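Local structure of putative fimbrial subunit (Corynebacterium diphtheriae, 4HSS) at residues 22-27 with 110-115; 134-139 with 148-153. The protein probably serves as the major pilin, the repeating shaft subunit of a homopolymeric surface pilus that takes part in cell adhesion. All coordinates share one frame; numbering follows the deposited sequence.

Interaction 1 of 2, residues 22-27 with 110-115; sequences IDFERK and LDLGIY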
loop_
_atom_site.group_PDB
_atom_site.type_symbol
_atom_site.label_atom_id
_atom_site.label_comp_id
_atom_site.label_asym_id
_atom_site.label_seq_id
_atom_site.Cartn_x
_atom_site.Cartn_y
_atom_site.Cartn_z
ATOM N N ILE A 22 -29.194 6.079 45.526
ATOM C CA ILE A 22 -29.135 5.219 44.349
ATOM C C ILE A 22 -30.327 4.274 44.503
ATOM O O ILE A 22 -30.617 3.837 45.627
ATOM C CB ILE A 22 -27.785 4.461 44.217
ATOM C CG1 ILE A 22 -26.614 5.443 44.090
ATOM C CG2 ILE A 22 -27.821 3.516 43.028
ATOM C CD1 ILE A 22 -25.227 4.870 44.231
ATOM N N ASP A 23 -31.059 4.027 43.407
ATOM C CA ASP A 23 -32.179 3.090 43.391
ATOM C C ASP A 23 -31.666 1.794 42.779
ATOM O O ASP A 23 -31.499 1.707 41.560
ATOM C CB ASP A 23 -33.395 3.656 42.633
ATOM C CG ASP A 23 -34.663 2.811 42.762
ATOM O OD1 ASP A 23 -34.636 1.795 43.497
ATOM O OD2 ASP A 23 -35.681 3.158 42.114
ATOM N N PHE A 24 -31.381 0.803 43.634
ATOM C CA PHE A 24 -30.815 -0.464 43.206
ATOM C C PHE A 24 -31.849 -1.412 42.573
ATOM O O PHE A 24 -31.454 -2.472 42.068
ATOM C CB PHE A 24 -30.072 -1.120 44.366
ATOM C CG PHE A 24 -28.801 -0.382 44.712
ATOM C CD1 PHE A 24 -27.621 -0.639 44.028
ATOM C CD2 PHE A 24 -28.788 0.578 45.715
ATOM C CE1 PHE A 24 -26.451 0.056 44.339
ATOM C CE2 PHE A 24 -27.617 1.260 46.036
ATOM C CZ PHE A 24 -26.459 0.999 45.346
ATOM N N GLU A 25 -33.145 -1.017 42.514
ATOM C CA GLU A 25 -34.142 -1.834 41.812
ATOM C C GLU A 25 -34.298 -1.260 40.381
ATOM O O GLU A 25 -35.164 -1.696 39.617
ATOM C CB GLU A 25 -35.483 -1.982 42.577
ATOM C CG GLU A 25 -36.368 -0.741 42.650
ATOM C CD GLU A 25 -37.424 -0.751 43.746
ATOM O OE1 GLU A 25 -38.544 -0.253 43.486
ATOM O OE2 GLU A 25 -37.134 -1.241 44.865
ATOM N N ARG A 26 -33.413 -0.306 40.026
ATOM C CA ARG A 26 -33.316 0.293 38.707
ATOM C C ARG A 26 -32.259 -0.387 37.868
ATOM O O ARG A 26 -31.305 -0.975 38.382
ATOM C CB ARG A 26 -33.005 1.790 38.790
ATOM C CG ARG A 26 -34.231 2.625 39.081
ATOM C CD ARG A 26 -33.986 4.070 38.734
ATOM N NE ARG A 26 -33.678 4.207 37.315
ATOM C CZ ARG A 26 -33.631 5.359 36.662
ATOM N NH1 ARG A 26 -33.874 6.498 37.294
ATOM N NH2 ARG A 26 -33.334 5.379 35.368
ATOM N N LYS A 27 -32.441 -0.294 36.565
ATOM C CA LYS A 27 -31.521 -0.825 35.568
ATOM C C LYS A 27 -30.993 0.359 34.793
ATOM O O LYS A 27 -31.716 1.347 34.622
ATOM C CB LYS A 27 -32.207 -1.864 34.648
ATOM C CG LYS A 27 -32.610 -3.149 35.375
ATOM C CD LYS A 27 -31.623 -4.281 35.150
ATOM C CE LYS A 27 -31.796 -5.384 36.155
ATOM N NZ LYS A 27 -30.955 -5.167 37.363
ATOM N N LEU A 110 -29.012 -2.953 31.957
ATOM C CA LEU A 110 -27.738 -3.203 32.600
ATOM C C LEU A 110 -27.864 -3.191 34.088
ATOM O O LEU A 110 -28.322 -2.202 34.646
ATOM C CB LEU A 110 -26.762 -2.101 32.155
ATOM C CG LEU A 110 -25.644 -2.474 31.188
ATOM C CD1 LEU A 110 -26.034 -3.607 30.265
ATOM C CD2 LEU A 110 -25.241 -1.287 30.373
ATOM N N ASP A 111 -27.417 -4.269 34.752
ATOM C CA ASP A 111 -27.366 -4.332 36.210
ATOM C C ASP A 111 -26.508 -3.174 36.681
ATOM O O ASP A 111 -25.531 -2.836 36.007
ATOM C CB ASP A 111 -26.741 -5.665 36.666
ATOM C CG ASP A 111 -27.559 -6.920 36.451
ATOM O OD1 ASP A 111 -28.788 -6.890 36.732
ATOM O OD2 ASP A 111 -26.953 -7.970 36.119
ATOM N N LEU A 112 -26.855 -2.543 37.792
ATOM C CA LEU A 112 -26.012 -1.443 38.263
ATOM C C LEU A 112 -24.650 -1.998 38.699
ATOM O O LEU A 112 -24.592 -3.091 39.265
ATOM C CB LEU A 112 -26.691 -0.644 39.404
ATOM C CG LEU A 112 -28.029 0.059 39.074
ATOM C CD1 LEU A 112 -28.473 0.915 40.221
ATOM C CD2 LEU A 112 -27.963 0.876 37.782
ATOM N N GLY A 113 -23.576 -1.298 38.347
ATOM C CA GLY A 113 -22.216 -1.718 38.683
ATOM C C GLY A 113 -21.113 -1.029 37.910
ATOM O O GLY A 113 -21.332 0.010 37.277
ATOM N N ILE A 114 -19.908 -1.596 38.005
ATOM C CA ILE A 114 -18.722 -1.108 37.300
ATOM C C ILE A 114 -18.478 -2.025 36.110
ATOM O O ILE A 114 -18.511 -3.248 36.243
ATOM C CB ILE A 114 -17.436 -0.958 38.191
ATOM C CG1 ILE A 114 -17.708 -0.260 39.527
ATOM C CG2 ILE A 114 -16.251 -0.307 37.416
ATOM C CD1 ILE A 114 -18.271 1.135 39.454
ATOM N N TYR A 115 -18.231 -1.414 34.958
ATOM C CA TYR A 115 -18.016 -2.097 33.706
ATOM C C TYR A 115 -16.758 -1.650 33.040
ATOM O O TYR A 115 -16.427 -0.454 33.022
ATOM C CB TYR A 115 -19.196 -1.826 32.743
ATOM C CG TYR A 115 -20.502 -2.468 33.148
ATOM C CD1 TYR A 115 -21.359 -1.844 34.053
ATOM C CD2 TYR A 115 -20.910 -3.676 32.586
ATOM C CE1 TYR A 115 -22.554 -2.440 34.442
ATOM C CE2 TYR A 115 -22.123 -4.266 32.942
ATOM C CZ TYR A 115 -22.927 -3.659 33.892
ATOM O OH TYR A 115 -24.128 -4.233 34.229
HETATM O O HOH W 1 -29.382 -2.796 39.400
#
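K27 reaches D111 with its ammonium group and forms a salt bridge, NZ to D111 OD1 at 2.8 Å. The bond uses the anti lone pair of OD1, the one directed away from OD2. The lysine chain gets there by bending at chi2 (-100°) and again at chi4 (-90°). It then lies beside the aspartate, pointing the same way. The other carboxylate oxygen, OD2, has a long, weak ion pair with K66 on strand 61-67. Two lysines thus lie near one carboxylate, which would probably favour its charged form.

One water bridges the two backbones. It accepts from L112 N at 3.0 Å and donates to R26 O at 2.8 Å; it also donates, weakly, to F24 O. The D23-R26 stretch is a type I beta turn, closed by R26 N to D23 O at 3.2 Å. The turn leads into strand 28-36 of the N-terminal prealbumin-like domain, and D111 and L112 link strands 104-110 and 113-121, which lie in different sheets. D111 O in this link accepts from Y115 OH at 2.7 Å, the donor tilted 17° from the carbonyl plane.

L112 supplies the apolar part. L112 CD1 lies 3.9 Å from I22 CG2 and makes a looser, oblique approach to the F24 ring. L112 CD1 is also 3.4 Å from D23 O, and CG packs on R26 O. I22 CG2 in turn sits over one face of the F24 ring, offset toward its rim. D23 N is satisfied outside the contact, by Y148 OH.

Interaction 2 of 2, residues 134-139 with 148-153; sequences VSIPMV and YNVVAY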
loop_
_atom_site.group_PDB
_atom_site.type_symbol
_atom_site.label_atom_id
_atom_site.label_comp_id
_atom_site.label_asym_id
_atom_site.label_seq_id
_atom_site.Cartn_x
_atom_site.Cartn_y
_atom_site.Cartn_z
ATOM N N VAL A 134 -16.467 2.317 33.157
ATOM C CA VAL A 134 -17.669 3.127 33.379
ATOM C C VAL A 134 -18.435 2.574 34.594
ATOM O O VAL A 134 -18.489 1.367 34.824
ATOM C CB VAL A 134 -18.616 3.339 32.151
ATOM C CG1 VAL A 134 -17.936 4.131 31.044
ATOM C CG2 VAL A 134 -19.187 2.028 31.616
ATOM N N SER A 135 -19.040 3.486 35.348
ATOM C CA SER A 135 -19.846 3.207 36.523
ATOM C C SER A 135 -21.309 3.469 36.173
ATOM O O SER A 135 -21.607 4.496 35.562
ATOM C CB SER A 135 -19.390 4.073 37.697
ATOM O OG SER A 135 -20.253 3.881 38.805
ATOM N N ILE A 136 -22.214 2.529 36.544
ATOM C CA ILE A 136 -23.663 2.617 36.295
ATOM C C ILE A 136 -24.349 2.433 37.628
ATOM O O ILE A 136 -24.324 1.325 38.148
ATOM C CB ILE A 136 -24.156 1.602 35.207
ATOM C CG1 ILE A 136 -23.466 1.864 33.851
ATOM C CG2 ILE A 136 -25.683 1.630 35.065
ATOM C CD1 ILE A 136 -23.852 1.043 32.803
ATOM N N PRO A 137 -24.881 3.498 38.264
ATOM C CA PRO A 137 -24.932 4.910 37.830
ATOM C C PRO A 137 -23.623 5.681 38.101
ATOM O O PRO A 137 -22.659 5.142 38.644
ATOM C CB PRO A 137 -26.094 5.471 38.659
ATOM C CG PRO A 137 -26.026 4.716 39.942
ATOM C CD PRO A 137 -25.506 3.333 39.599
ATOM N N MET A 138 -23.594 6.952 37.692
ATOM C CA MET A 138 -22.435 7.827 37.887
ATOM C C MET A 138 -22.904 9.251 38.035
ATOM O O MET A 138 -24.088 9.528 37.817
ATOM C CB MET A 138 -21.450 7.716 36.690
ATOM C CG MET A 138 -21.938 8.428 35.426
ATOM S SD MET A 138 -20.729 8.506 34.106
ATOM C CE MET A 138 -19.675 9.861 34.650
ATOM N N VAL A 139 -21.957 10.155 38.360
ATOM C CA VAL A 139 -22.175 11.600 38.399
ATOM C C VAL A 139 -20.963 12.276 37.785
ATOM O O VAL A 139 -19.836 11.790 37.950
ATOM C CB VAL A 139 -22.516 12.202 39.797
ATOM C CG1 VAL A 139 -23.975 11.955 40.184
ATOM C CG2 VAL A 139 -21.543 11.737 40.886
ATOM N N TYR A 148 -28.071 7.063 35.377
ATOM C CA TYR A 148 -28.174 5.638 35.089
ATOM C C TYR A 148 -28.000 5.352 33.603
ATOM O O TYR A 148 -27.799 4.197 33.230
ATOM C CB TYR A 148 -29.550 5.132 35.581
ATOM C CG TYR A 148 -29.768 5.276 37.079
ATOM C CD1 TYR A 148 -29.572 4.201 37.939
ATOM C CD2 TYR A 148 -30.190 6.485 37.634
ATOM C CE1 TYR A 148 -29.793 4.323 39.317
ATOM C CE2 TYR A 148 -30.397 6.622 39.012
ATOM C CZ TYR A 148 -30.200 5.537 39.844
ATOM O OH TYR A 148 -30.416 5.651 41.189
ATOM N N ASN A 149 -28.069 6.396 32.754
ATOM C CA ASN A 149 -27.972 6.269 31.293
ATOM C C ASN A 149 -26.729 7.016 30.812
ATOM O O ASN A 149 -26.772 8.197 30.440
ATOM C CB ASN A 149 -29.266 6.747 30.631
ATOM C CG ASN A 149 -30.496 6.145 31.289
ATOM O OD1 ASN A 149 -30.715 4.915 31.276
ATOM N ND2 ASN A 149 -31.272 6.989 31.962
ATOM N N VAL A 150 -25.599 6.309 30.916
ATOM C CA VAL A 150 -24.255 6.783 30.620
ATOM C C VAL A 150 -24.055 6.852 29.119
ATOM O O VAL A 150 -24.464 5.954 28.375
ATOM C CB VAL A 150 -23.187 5.898 31.343
ATOM C CG1 VAL A 150 -21.752 6.330 31.001
ATOM C CG2 VAL A 150 -23.409 5.920 32.866
ATOM N N VAL A 151 -23.451 7.963 28.685
ATOM C CA VAL A 151 -23.130 8.243 27.301
ATOM C C VAL A 151 -21.606 8.458 27.223
ATOM O O VAL A 151 -21.070 9.229 28.008
ATOM C CB VAL A 151 -23.953 9.440 26.727
ATOM C CG1 VAL A 151 -23.681 9.626 25.247
ATOM C CG2 VAL A 151 -25.450 9.260 26.960
ATOM N N ALA A 152 -20.917 7.754 26.292
ATOM C CA ALA A 152 -19.472 7.857 26.080
ATOM C C ALA A 152 -19.166 8.005 24.605
ATOM O O ALA A 152 -19.921 7.503 23.763
ATOM C CB ALA A 152 -18.742 6.644 26.652
ATOM N N TYR A 153 -18.048 8.691 24.292
ATOM C CA TYR A 153 -17.642 8.972 22.926
ATOM C C TYR A 153 -16.263 8.372 22.646
ATOM O O TYR A 153 -15.273 9.108 22.659
ATOM C CB TYR A 153 -17.668 10.502 22.673
ATOM C CG TYR A 153 -19.048 11.106 22.854
ATOM C CD1 TYR A 153 -19.867 11.371 21.756
ATOM C CD2 TYR A 153 -19.555 11.366 24.125
ATOM C CE1 TYR A 153 -21.157 11.875 21.922
ATOM C CE2 TYR A 153 -20.838 11.874 24.302
ATOM C CZ TYR A 153 -21.634 12.137 23.200
ATOM O OH TYR A 153 -22.894 12.659 23.395
#
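V150 points its isopropyl group at segment 134-139 and has the largest area buried here. CG2 is the busier branch. V150 CG2 lies 3.5 Å from S135 O. It also packs on M138 CG and, a little more loosely, on I136 CG1. V150 CG1 stands anti to the backbone N (chi1 177°) and meets M138 SD at 3.9 Å and, more loosely, V134 CG1. The methionine chain crosses the valine at about a right angle, with the sulfur near both methyls.

Y148 buries the next largest area. P137 lies over one face of its ring. P137 CB is 3.9 Å from the centroid of the Y148 ring and 15° off the normal, a CH-pi contact, and CG packs over CE1. The two side chains run side by side in the same direction. On the opposite face of the ring, R26 makes a cation-pi contact.

P137 follows a cis peptide bond and comes just after strand 132-136. P137 O accepts from S135 OG at 2.7 Å, which ties the chain just after the strand back to it. I136 CG2 touches Y148 O.

No hydrogen bond joins the two segments. The axes of strands 134-136 and 149-152 come no closer than 7.9 Å, and their directions differ by 162°. The strands belong to different sheets: strand 132-136 pairs with strand 113-121, whereas strand 149-166 pairs with strand 28-36. The side chains between them, joined by L30 beside V134 and V150, form apolar packing between two sheets, as in the beta-sandwich of a prealbumin-like, CnaB-type domain.

Overall arrangement
Interactions 1 and 2 lie at the N-terminal end of the elongated chain, with centres about 10 Å apart and on the same side of the chain's centre. Interaction 1 closes before interaction 2 opens. Strands 113-121 and 132-136 are neighbours in one antiparallel sheet, and probable backbone hydrogen bonds join G113 N to I136 O and Y115 O to V134 N. Interaction 1 covers the link between the two sheets at the end of the domain; interaction 2 packs one sheet on the other. Strand 149-166 runs on to pair with strand 175-183, so its sheet continues toward the next part of the rod. Both contacts lie away from the calcium site, in the C-terminal part.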